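PDB 4EH1: flavohemoprotein from Vibrio cholerae O1 biovar El Tor, which probably detoxifies nitric oxide by converting it to nitrate with O2 and NAD(P)H, this chain being the C-terminal reductase domain that binds FAD and the nicotinamide nucleotide. Local coordinates for residues 118-123 with 202-207; 144-149 with 171-176; 208-213 with 232-237. One frame throughout, in Å; residues are numbered along the deposited sequence.

Contact 1. Residues 118-123 with 202-207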
loop_
_atom_site.group_PDB
_atom_site.type_symbol
_atom_site.label_atom_id
_atom_site.label_comp_id
_atom_site.label_asym_id
_atom_site.label_seq_id
_atom_site.Cartn_x
_atom_site.Cartn_y
_atom_site.Cartn_z
ATOM N N VAL A 118 -18.685 23.113 -2.403
ATOM C CA VAL A 118 -17.239 23.275 -2.561
ATOM C C VAL A 118 -16.474 22.509 -1.470
ATOM O O VAL A 118 -16.725 22.683 -0.275
ATOM C CB VAL A 118 -16.816 24.779 -2.665
ATOM C CG1 VAL A 118 -15.331 24.902 -2.931
ATOM C CG2 VAL A 118 -17.545 25.470 -3.817
ATOM N N LEU A 119 -15.574 21.626 -1.885
ATOM C CA LEU A 119 -14.739 20.895 -0.935
ATOM C C LEU A 119 -13.319 21.466 -1.058
ATOM O O LEU A 119 -12.767 21.543 -2.158
ATOM C CB LEU A 119 -14.705 19.396 -1.254
ATOM C CG LEU A 119 -16.060 18.707 -1.448
ATOM C CD1 LEU A 119 -15.896 17.215 -1.693
ATOM C CD2 LEU A 119 -16.970 18.971 -0.236
ATOM N N ILE A 120 -12.740 21.841 0.079
ATOM C CA ILE A 120 -11.430 22.461 0.134
ATOM C C ILE A 120 -10.609 21.788 1.214
ATOM O O ILE A 120 -11.006 21.736 2.379
ATOM C CB ILE A 120 -11.528 23.957 0.507
ATOM C CG1 ILE A 120 -12.541 24.667 -0.401
ATOM C CG2 ILE A 120 -10.130 24.631 0.445
ATOM C CD1 ILE A 120 -12.766 26.160 -0.053
ATOM N N SER A 121 -9.445 21.294 0.837
ATOM C CA SER A 121 -8.571 20.681 1.826
ATOM C C SER A 121 -7.113 20.753 1.412
ATOM O O SER A 121 -6.809 21.049 0.252
ATOM C CB SER A 121 -8.962 19.215 2.030
ATOM O OG SER A 121 -8.926 18.524 0.796
ATOM N N ALA A 122 -6.237 20.441 2.372
ATOM C CA ALA A 122 -4.794 20.396 2.178
ATOM C C ALA A 122 -4.186 19.189 2.860
ATOM O O ALA A 122 -4.546 18.850 3.993
ATOM C CB ALA A 122 -4.123 21.667 2.746
ATOM N N GLY A 123 -3.230 18.568 2.193
ATOM C CA GLY A 123 -2.520 17.461 2.799
ATOM C C GLY A 123 -3.493 16.346 3.161
ATOM O O GLY A 123 -4.257 15.885 2.327
ATOM N N GLY A 202 -23.339 28.535 -2.417
ATOM C CA GLY A 202 -22.663 27.285 -2.115
ATOM C C GLY A 202 -22.485 26.920 -0.648
ATOM O O GLY A 202 -22.452 27.787 0.225
ATOM N N ASP A 203 -22.384 25.619 -0.379
ATOM C CA ASP A 203 -21.863 25.131 0.895
ATOM C C ASP A 203 -20.362 24.862 0.745
ATOM O O ASP A 203 -19.953 24.117 -0.145
ATOM C CB ASP A 203 -22.543 23.827 1.307
ATOM C CG ASP A 203 -23.710 24.043 2.259
ATOM O OD1 ASP A 203 -23.761 25.082 2.948
ATOM O OD2 ASP A 203 -24.572 23.146 2.335
ATOM N N PHE A 204 -19.561 25.428 1.642
ATOM C CA PHE A 204 -18.107 25.276 1.608
ATOM C C PHE A 204 -17.659 24.386 2.758
ATOM O O PHE A 204 -17.827 24.743 3.924
ATOM C CB PHE A 204 -17.420 26.659 1.687
ATOM C CG PHE A 204 -17.686 27.519 0.481
ATOM C CD1 PHE A 204 -18.931 28.121 0.303
ATOM C CD2 PHE A 204 -16.711 27.692 -0.492
ATOM C CE1 PHE A 204 -19.207 28.893 -0.841
ATOM C CE2 PHE A 204 -16.963 28.442 -1.639
ATOM C CZ PHE A 204 -18.217 29.043 -1.824
ATOM N N TYR A 205 -17.107 23.223 2.423
ATOM C CA TYR A 205 -16.581 22.313 3.428
ATOM C C TYR A 205 -15.062 22.349 3.363
ATOM O O TYR A 205 -14.477 22.225 2.279
ATOM C CB TYR A 205 -17.078 20.877 3.172
ATOM C CG TYR A 205 -18.558 20.672 3.432
ATOM C CD1 TYR A 205 -19.521 21.013 2.465
ATOM C CD2 TYR A 205 -19.000 20.099 4.611
ATOM C CE1 TYR A 205 -20.903 20.809 2.705
ATOM C CE2 TYR A 205 -20.380 19.893 4.864
ATOM C CZ TYR A 205 -21.322 20.247 3.900
ATOM O OH TYR A 205 -22.678 20.033 4.141
ATOM N N LEU A 206 -14.431 22.505 4.521
ATOM C CA LEU A 206 -12.990 22.739 4.627
ATOM C C LEU A 206 -12.331 21.759 5.598
ATOM O O LEU A 206 -12.832 21.554 6.702
ATOM C CB LEU A 206 -12.743 24.132 5.214
ATOM C CG LEU A 206 -12.908 25.387 4.359
ATOM C CD1 LEU A 206 -14.260 25.476 3.663
ATOM C CD2 LEU A 206 -12.718 26.587 5.231
ATOM N N CYS A 207 -11.188 21.188 5.229
ATOM C CA CYS A 207 -10.462 20.348 6.175
ATOM C C CYS A 207 -8.960 20.423 6.002
ATOM O O CYS A 207 -8.448 20.265 4.889
ATOM C CB CYS A 207 -10.862 18.876 6.034
ATOM S SG CYS A 207 -10.019 17.811 7.274
#

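Contact 2. Residues 144-149 with 171-176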
loop_
_atom_site.group_PDB
_atom_site.type_symbol
_atom_site.label_atom_id
_atom_site.label_comp_id
_atom_site.label_asym_id
_atom_site.label_seq_id
_atom_site.Cartn_x
_atom_site.Cartn_y
_atom_site.Cartn_z
ATOM N N VAL A 144 -20.433 20.011 -8.022
ATOM C CA VAL A 144 -19.377 19.802 -7.024
ATOM C C VAL A 144 -18.015 20.342 -7.518
ATOM O O VAL A 144 -17.597 20.055 -8.642
ATOM C CB VAL A 144 -19.238 18.309 -6.616
ATOM C CG1 VAL A 144 -18.144 18.137 -5.540
ATOM C CG2 VAL A 144 -20.572 17.753 -6.088
ATOM N N THR A 145 -17.362 21.148 -6.678
ATOM C CA THR A 145 -16.008 21.635 -6.932
ATOM C C THR A 145 -15.043 21.121 -5.844
ATOM O O THR A 145 -15.294 21.250 -4.638
ATOM C CB THR A 145 -15.956 23.180 -6.963
ATOM O OG1 THR A 145 -16.849 23.670 -7.958
ATOM C CG2 THR A 145 -14.537 23.674 -7.314
ATOM N N TYR A 146 -13.936 20.536 -6.267
ATOM C CA TYR A 146 -12.953 20.024 -5.336
ATOM C C TYR A 146 -11.654 20.852 -5.421
ATOM O O TYR A 146 -11.016 20.927 -6.474
ATOM C CB TYR A 146 -12.682 18.585 -5.713
ATOM C CG TYR A 146 -11.700 17.834 -4.847
ATOM C CD1 TYR A 146 -10.367 17.694 -5.240
ATOM C CD2 TYR A 146 -12.111 17.214 -3.665
ATOM C CE1 TYR A 146 -9.460 16.988 -4.475
ATOM C CE2 TYR A 146 -11.207 16.507 -2.882
ATOM C CZ TYR A 146 -9.884 16.388 -3.303
ATOM O OH TYR A 146 -8.980 15.679 -2.552
ATOM N N LEU A 147 -11.266 21.486 -4.325
ATOM C CA LEU A 147 -10.048 22.310 -4.322
ATOM C C LEU A 147 -9.060 21.696 -3.335
ATOM O O LEU A 147 -9.394 21.493 -2.162
ATOM C CB LEU A 147 -10.357 23.763 -3.952
ATOM C CG LEU A 147 -11.486 24.492 -4.714
ATOM C CD1 LEU A 147 -11.723 25.871 -4.131
ATOM C CD2 LEU A 147 -11.207 24.623 -6.191
ATOM N N TYR A 148 -7.855 21.397 -3.815
ATOM C CA TYR A 148 -6.884 20.621 -3.045
ATOM C C TYR A 148 -5.475 21.248 -3.117
ATOM O O TYR A 148 -5.008 21.638 -4.201
ATOM C CB TYR A 148 -6.826 19.164 -3.555
ATOM C CG TYR A 148 -5.930 18.274 -2.693
ATOM C CD1 TYR A 148 -6.178 18.121 -1.334
ATOM C CD2 TYR A 148 -4.808 17.630 -3.231
ATOM C CE1 TYR A 148 -5.343 17.341 -0.517
ATOM C CE2 TYR A 148 -3.949 16.844 -2.418
ATOM C CZ TYR A 148 -4.244 16.693 -1.075
ATOM O OH TYR A 148 -3.450 15.913 -0.271
ATOM N N ALA A 149 -4.817 21.354 -1.964
ATOM C CA ALA A 149 -3.436 21.844 -1.903
ATOM C C ALA A 149 -2.535 20.798 -1.251
ATOM O O ALA A 149 -2.857 20.246 -0.209
ATOM C CB ALA A 149 -3.363 23.175 -1.139
ATOM N N TRP A 171 -17.683 16.757 -12.497
ATOM C CA TRP A 171 -17.356 17.759 -11.489
ATOM C C TRP A 171 -16.126 18.593 -11.861
ATOM O O TRP A 171 -15.545 18.390 -12.928
ATOM C CB TRP A 171 -17.081 17.069 -10.159
ATOM C CG TRP A 171 -18.307 16.418 -9.582
ATOM C CD1 TRP A 171 -19.631 16.688 -9.900
ATOM C CD2 TRP A 171 -18.332 15.413 -8.567
ATOM N NE1 TRP A 171 -20.467 15.880 -9.151
ATOM C CE2 TRP A 171 -19.700 15.102 -8.317
ATOM C CE3 TRP A 171 -17.335 14.726 -7.855
ATOM C CZ2 TRP A 171 -20.083 14.131 -7.387
ATOM C CZ3 TRP A 171 -17.719 13.763 -6.908
ATOM C CH2 TRP A 171 -19.081 13.475 -6.688
ATOM N N MET A 172 -15.751 19.536 -10.988
ATOM C CA MET A 172 -14.631 20.415 -11.276
ATOM C C MET A 172 -13.585 20.235 -10.190
ATOM O O MET A 172 -13.919 20.029 -9.022
ATOM C CB MET A 172 -15.073 21.887 -11.294
ATOM C CG MET A 172 -16.474 22.166 -11.857
ATOM S SD MET A 172 -16.636 21.928 -13.641
ATOM C CE MET A 172 -15.259 22.889 -14.310
ATOM N N GLN A 173 -12.316 20.292 -10.570
ATOM C CA GLN A 173 -11.273 20.308 -9.563
ATOM C C GLN A 173 -10.134 21.251 -9.952
ATOM O O GLN A 173 -9.874 21.485 -11.147
ATOM C CB GLN A 173 -10.779 18.889 -9.227
ATOM C CG GLN A 173 -9.590 18.369 -10.042
ATOM C CD GLN A 173 -8.895 17.159 -9.365
ATOM O OE1 GLN A 173 -8.576 17.192 -8.175
ATOM N NE2 GLN A 173 -8.656 16.104 -10.132
ATOM N N GLN A 174 -9.500 21.826 -8.936
ATOM C CA GLN A 174 -8.243 22.552 -9.120
ATOM C C GLN A 174 -7.284 22.063 -8.038
ATOM O O GLN A 174 -7.656 21.974 -6.868
ATOM C CB GLN A 174 -8.430 24.075 -9.021
ATOM C CG GLN A 174 -7.112 24.875 -9.229
ATOM C CD GLN A 174 -6.396 24.504 -10.542
ATOM O OE1 GLN A 174 -5.241 24.026 -10.548
ATOM N NE2 GLN A 174 -7.069 24.748 -11.654
ATOM N N VAL A 175 -6.059 21.745 -8.444
ATOM C CA VAL A 175 -5.022 21.355 -7.510
ATOM C C VAL A 175 -3.852 22.386 -7.435
ATOM O O VAL A 175 -3.473 22.957 -8.441
ATOM C CB VAL A 175 -4.487 19.976 -7.880
ATOM C CG1 VAL A 175 -3.225 19.651 -7.075
ATOM C CG2 VAL A 175 -5.610 18.890 -7.658
ATOM N N TRP A 176 -3.322 22.632 -6.232
ATOM C CA TRP A 176 -2.142 23.482 -6.029
ATOM C C TRP A 176 -0.983 22.649 -5.424
ATOM O O TRP A 176 -1.200 21.837 -4.506
ATOM C CB TRP A 176 -2.448 24.621 -5.050
ATOM C CG TRP A 176 -3.308 25.723 -5.573
ATOM C CD1 TRP A 176 -2.909 26.946 -5.981
ATOM C CD2 TRP A 176 -4.730 25.695 -5.716
ATOM N NE1 TRP A 176 -3.986 27.682 -6.383
ATOM C CE2 TRP A 176 -5.121 26.949 -6.218
ATOM C CE3 TRP A 176 -5.710 24.722 -5.475
ATOM C CZ2 TRP A 176 -6.452 27.271 -6.490
ATOM C CZ3 TRP A 176 -7.034 25.045 -5.722
ATOM C CH2 TRP A 176 -7.390 26.316 -6.222
#

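Contact 3. Residues 208-213 with 232-237. With FAD (flavin-adenine dinucleotide), chain C; SO4 (sulfate ion), chain F.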
loop_
_atom_site.group_PDB
_atom_site.type_symbol
_atom_site.label_atom_id
_atom_site.label_comp_id
_atom_site.label_asym_id
_atom_site.label_seq_id
_atom_site.Cartn_x
_atom_site.Cartn_y
_atom_site.Cartn_z
ATOM N N GLY A 208 -8.248 20.619 7.109
ATOM C CA GLY A 208 -6.792 20.679 7.059
ATOM C C GLY A 208 -6.249 21.291 8.334
ATOM O O GLY A 208 -7.008 21.527 9.276
ATOM N N PRO A 209 -4.940 21.558 8.363
ATOM C CA PRO A 209 -4.270 22.149 9.536
ATOM C C PRO A 209 -4.827 23.547 9.786
ATOM O O PRO A 209 -5.325 24.178 8.842
ATOM C CB PRO A 209 -2.801 22.263 9.098
ATOM C CG PRO A 209 -2.646 21.381 7.905
ATOM C CD PRO A 209 -4.012 21.286 7.249
ATOM N N ILE A 210 -4.732 24.013 11.026
ATOM C CA ILE A 210 -5.266 25.312 11.415
ATOM C C ILE A 210 -4.748 26.490 10.563
ATOM O O ILE A 210 -5.524 27.377 10.192
ATOM C CB ILE A 210 -5.045 25.582 12.944
ATOM C CG1 ILE A 210 -5.757 26.869 13.380
ATOM C CG2 ILE A 210 -3.546 25.648 13.296
ATOM C CD1 ILE A 210 -7.255 26.863 13.035
ATOM N N GLY A 211 -3.449 26.519 10.266
ATOM C CA GLY A 211 -2.895 27.626 9.488
ATOM C C GLY A 211 -3.532 27.754 8.112
ATOM O O GLY A 211 -3.975 28.826 7.703
ATOM N N PHE A 212 -3.597 26.644 7.396
ATOM C CA PHE A 212 -4.336 26.592 6.135
ATOM C C PHE A 212 -5.827 26.937 6.332
ATOM O O PHE A 212 -6.434 27.694 5.545
ATOM C CB PHE A 212 -4.188 25.203 5.498
ATOM C CG PHE A 212 -5.117 24.965 4.307
ATOM C CD1 PHE A 212 -4.759 25.391 3.025
ATOM C CD2 PHE A 212 -6.317 24.304 4.469
ATOM C CE1 PHE A 212 -5.604 25.175 1.941
ATOM C CE2 PHE A 212 -7.181 24.083 3.385
ATOM C CZ PHE A 212 -6.820 24.512 2.127
ATOM N N MET A 213 -6.438 26.390 7.371
ATOM C CA MET A 213 -7.857 26.688 7.601
ATOM C C MET A 213 -8.087 28.216 7.765
ATOM O O MET A 213 -8.948 28.803 7.116
ATOM C CB MET A 213 -8.353 25.943 8.835
ATOM C CG MET A 213 -9.812 26.191 9.165
ATOM S SD MET A 213 -10.879 25.392 7.939
ATOM C CE MET A 213 -10.070 23.817 7.706
ATOM N N TYR A 232 -16.366 23.055 8.736
ATOM C CA TYR A 232 -14.943 22.796 8.782
ATOM C C TYR A 232 -14.585 21.817 9.858
ATOM O O TYR A 232 -15.311 21.657 10.834
ATOM C CB TYR A 232 -14.174 24.103 9.029
ATOM C CG TYR A 232 -14.326 24.593 10.457
ATOM C CD1 TYR A 232 -15.544 25.090 10.908
ATOM C CD2 TYR A 232 -13.267 24.555 11.350
ATOM C CE1 TYR A 232 -15.720 25.527 12.203
ATOM C CE2 TYR A 232 -13.423 25.008 12.664
ATOM C CZ TYR A 232 -14.660 25.490 13.084
ATOM O OH TYR A 232 -14.853 25.938 14.375
ATOM N N GLU A 233 -13.446 21.163 9.665
ATOM C CA GLU A 233 -12.850 20.329 10.683
ATOM C C GLU A 233 -11.327 20.525 10.669
ATOM O O GLU A 233 -10.698 20.462 9.620
ATOM C CB GLU A 233 -13.174 18.869 10.434
ATOM C CG GLU A 233 -12.742 17.984 11.607
ATOM C CD GLU A 233 -13.292 16.570 11.524
ATOM O OE1 GLU A 233 -14.100 16.180 12.397
ATOM O OE2 GLU A 233 -12.916 15.841 10.579
ATOM N N VAL A 234 -10.741 20.759 11.834
ATOM C CA VAL A 234 -9.292 20.947 11.931
ATOM C C VAL A 234 -8.568 19.724 12.446
ATOM O O VAL A 234 -8.950 19.141 13.468
ATOM C CB VAL A 234 -8.917 22.176 12.821
ATOM C CG1 VAL A 234 -7.420 22.271 13.020
ATOM C CG2 VAL A 234 -9.435 23.427 12.199
ATOM N N PHE A 235 -7.552 19.302 11.700
ATOM C CA PHE A 235 -6.498 18.429 12.237
ATOM C C PHE A 235 -5.220 18.623 11.430
ATOM O O PHE A 235 -5.282 18.872 10.226
ATOM C CB PHE A 235 -6.910 16.963 12.366
ATOM C CG PHE A 235 -7.418 16.322 11.091
ATOM C CD1 PHE A 235 -6.559 15.608 10.259
ATOM C CD2 PHE A 235 -8.760 16.368 10.769
ATOM C CE1 PHE A 235 -7.034 14.978 9.102
ATOM C CE2 PHE A 235 -9.236 15.720 9.633
ATOM C CZ PHE A 235 -8.373 15.028 8.800
ATOM N N GLY A 236 -4.071 18.545 12.092
ATOM C CA GLY A 236 -2.878 19.174 11.557
ATOM C C GLY A 236 -1.625 18.354 11.333
ATOM O O GLY A 236 -1.647 17.368 10.598
ATOM N N PRO A 237 -0.506 18.781 11.945
ATOM C CA PRO A 237 -0.444 19.947 12.829
ATOM C C PRO A 237 -0.064 21.213 12.072
ATOM O O PRO A 237 -0.385 22.295 12.563
ATOM C CB PRO A 237 0.670 19.572 13.817
ATOM C CG PRO A 237 1.405 18.383 13.185
ATOM C CD PRO A 237 0.814 18.149 11.824
HETATM P PA FAD C . 1.924 11.717 18.227
HETATM O O1A FAD C . 0.711 11.966 18.947
HETATM O O2A FAD C . 2.915 10.813 18.701
HETATM O O5B FAD C . 2.642 13.077 18.075
HETATM C C5B FAD C . 1.911 14.270 17.952
HETATM C C4B FAD C . 2.772 15.482 17.645
HETATM O O4B FAD C . 3.512 15.891 18.778
HETATM C C3B FAD C . 3.762 15.135 16.574
HETATM O O3B FAD C . 3.961 16.274 15.777
HETATM C C2B FAD C . 5.014 14.844 17.328
HETATM O O2B FAD C . 6.084 15.190 16.505
HETATM C C1B FAD C . 4.888 15.701 18.553
HETATM N N9A FAD C . 5.475 15.002 19.691
HETATM C C8A FAD C . 5.266 13.751 20.040
HETATM N N7A FAD C . 5.979 13.424 21.117
HETATM C C5A FAD C . 6.667 14.488 21.461
HETATM C C6A FAD C . 7.624 14.806 22.511
HETATM N N6A FAD C . 7.983 13.897 23.427
HETATM N N1A FAD C . 8.119 16.030 22.501
HETATM C C2A FAD C . 7.764 16.924 21.607
HETATM N N3A FAD C . 6.908 16.706 20.631
HETATM C C4A FAD C . 6.340 15.523 20.506
HETATM N N1 FAD C . -4.796 11.777 10.945
HETATM C C2 FAD C . -4.741 11.110 9.794
HETATM O O2 FAD C . -3.673 10.693 9.424
HETATM N N3 FAD C . -5.796 10.865 9.037
HETATM C C4 FAD C . -6.990 11.256 9.362
HETATM O O4 FAD C . -7.909 10.994 8.630
HETATM C C4X FAD C . -7.140 12.012 10.611
HETATM N N5 FAD C . -8.306 12.462 11.011
HETATM C C5X FAD C . -8.417 13.149 12.131
HETATM C C6 FAD C . -9.648 13.593 12.495
HETATM C C7 FAD C . -9.802 14.310 13.642
HETATM C C7M FAD C . -11.141 14.801 14.041
HETATM C C8 FAD C . -8.652 14.588 14.489
HETATM C C8M FAD C . -8.863 15.359 15.735
HETATM C C9 FAD C . -7.411 14.140 14.132
HETATM C C9A FAD C . -7.253 13.433 12.970
HETATM N N10 FAD C . -6.006 12.971 12.582
HETATM C C10 FAD C . -5.933 12.259 11.396
HETATM C "C1'" FAD C . -4.834 13.202 13.418
HETATM C "C2'" FAD C . -4.478 11.918 14.168
HETATM O "O2'" FAD C . -5.477 11.502 15.072
HETATM C "C3'" FAD C . -3.226 11.961 15.017
HETATM O "O3'" FAD C . -3.226 13.066 15.878
HETATM C "C4'" FAD C . -1.925 11.850 14.242
HETATM O "O4'" FAD C . -1.966 10.675 13.468
HETATM C "C5'" FAD C . -0.676 11.866 15.116
HETATM O "O5'" FAD C . -0.593 10.809 16.025
HETATM P P FAD C . 0.713 10.074 16.367
HETATM O O1P FAD C . 0.413 9.224 17.473
HETATM O O2P FAD C . 1.217 9.495 15.182
HETATM O O3P FAD C . 1.632 11.246 16.779
HETATM S S SO4 F . -18.969 21.962 11.793
HETATM O O1 SO4 F . -18.425 23.224 11.291
HETATM O O2 SO4 F . -18.431 21.672 13.123
HETATM O O3 SO4 F . -20.428 22.050 11.863
HETATM O O4 SO4 F . -18.622 20.878 10.876
HETATM O O HOH W 1 -3.781 22.053 13.030
HETATM O O HOH W 2 -0.948 24.765 10.828
#

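Contact 1. Residues 118-123 with 202-207
V118 and F204 lie side by side on one face of a parallel pair of strands, both side chains leaving the sheet in the same direction. V118 sets CB obliquely to the ring, 3.6 Å from F204 CD2, and with CG1 anti to the backbone N (chi1 -176°) V118 CG2 is left beside the ring, 3.7 Å from F204 CE2. Two residues further on, I120 and L206 repeat the side-by-side pattern, I120 CD1 lying 4.1 Å from L206 CD1, and the same I120 CD1 also comes to the edge of the F204 ring. These strands, 117-122 and 203-208, are central neighbours in the parallel sheet of the NAD-binding domain, and F212, M213 and V217 of helix 210-223 pack on I120 and L206, on the face shared with V118 and F204. On the other face L119 and Y205 slant across one another, L119 CD2 meeting Y205 CB at 3.9 Å, with L133 of helix 126-138 packed on L119. Y205 stacks on H231 and sends its hydroxyl to V111 and R113. Between the faces the backbones are laced by V118 N to D203 O, Y205 N to V118 O (2.8 Å, 171° at the hydrogen), I120 N to Y205 O and C207 N to I120 O. The last rung, A122 N to C207 O at 3.4 Å, is weak, where the first strand runs out toward G123 of the probable NADP(+) site.

Contact 2. Residues 144-149 with 171-176
V144, at the start of its strand, sits over one face of the indole of W171, which precedes the other strand. V144 CB stands 3.5 Å from the centroid of the W171 five-membered ring and 3° off its normal, a CH-pi contact. With CG1 of V144 anti to the backbone N (chi1 -178°), the other methyl, CG2, is carried along the indole to W171 CE2 at 3.6 Å. The ring is pinned by the bond of W171 NE1 to K141 O, and L133, L136 and I166 of the flanking helices pack around it. At the far end W176 lies on the face of T145, L147 and A149. Its six-membered ring comes alongside L147, with W176 CZ3 4.0 Å from L147 CB, and turns an edge to the backbone, so that Y148 O lies in the ring plane 3.4 Å from W176 CE3. Y148 O also accepts W176 N at 2.8 Å. Y148 projects from the face that also carries Y146 and Q173, its hydroxyl bonded to G123 O. Between these ends Y146 and Q173 run side by side, ring and amide planes 67° apart, and M172 N, Y146 N, Q174 N and Y148 N bond to V144 O, M172 O, Y146 O and Q174 O. Parallel strands joined through helix 159-169 form a beta-alpha-beta unit, the repeating element of the nucleotide-binding sheet in this reductase family.

Contact 3. Residues 208-213 with 232-237
The beta-alpha-beta unit of strand 203-208, helix 210-223 and strand 230-234 closes here, beside the flavin. P209 is the N-cap of the helix, and P209 CB meets G236 CA at 3.9 Å. One weak bond joins the backbones, F235 N to G208 O at 3.3 Å. V234 spreads over the first turn of the helix, V234 CG1 approaching I210 CB at 4.1 Å while V234 CG2 touches M213 CG. M213, CG anti to the backbone N (chi1 180°) and bent about CB-CG, places SD 3.7 Å from Y232 CB and oblique to the ring, a Met-aromatic contact. F235 points away from 208-213, and its ring face lies over the flavin, FAD C5X above its centre and F235 CE1 3.3 Å from FAD C4X; CG between the backbone N and the carbonyl carbon (chi1 55°) sets the ring there. E233 OE1 lies 3.7 Å from FAD C7M. Two waters tie the helix start to P237, the last, poorly ordered residue of the model, one bonded to G211 N, the other to I210 N and only weakly to P237 O. The segments thus meet largely through apolar contacts and bridging water, and E233 could tune the flavin, consistent with its proposed redox influence.

From the N terminus the chain first builds the antiparallel FAD-binding sheet, then enters the parallel sheet with strand 117-122. Strand 144-150 follows, and contact 2 closes the short loop through helix 159-169 to strand 172-177. That loop is nested inside the much longer one closed by contact 1, when the chain returns to the other side of strand 117-122. Contact 3 comes next in series, helix 210-223 leading to the edge strand 230-234. Contacts 1 and 2 meet through L119 O with L147 N; contacts 1 and 3 meet through L206 O with E233 N and C207 SG against F235. Contact 2 remains about 17 Å from contact 3 between centres.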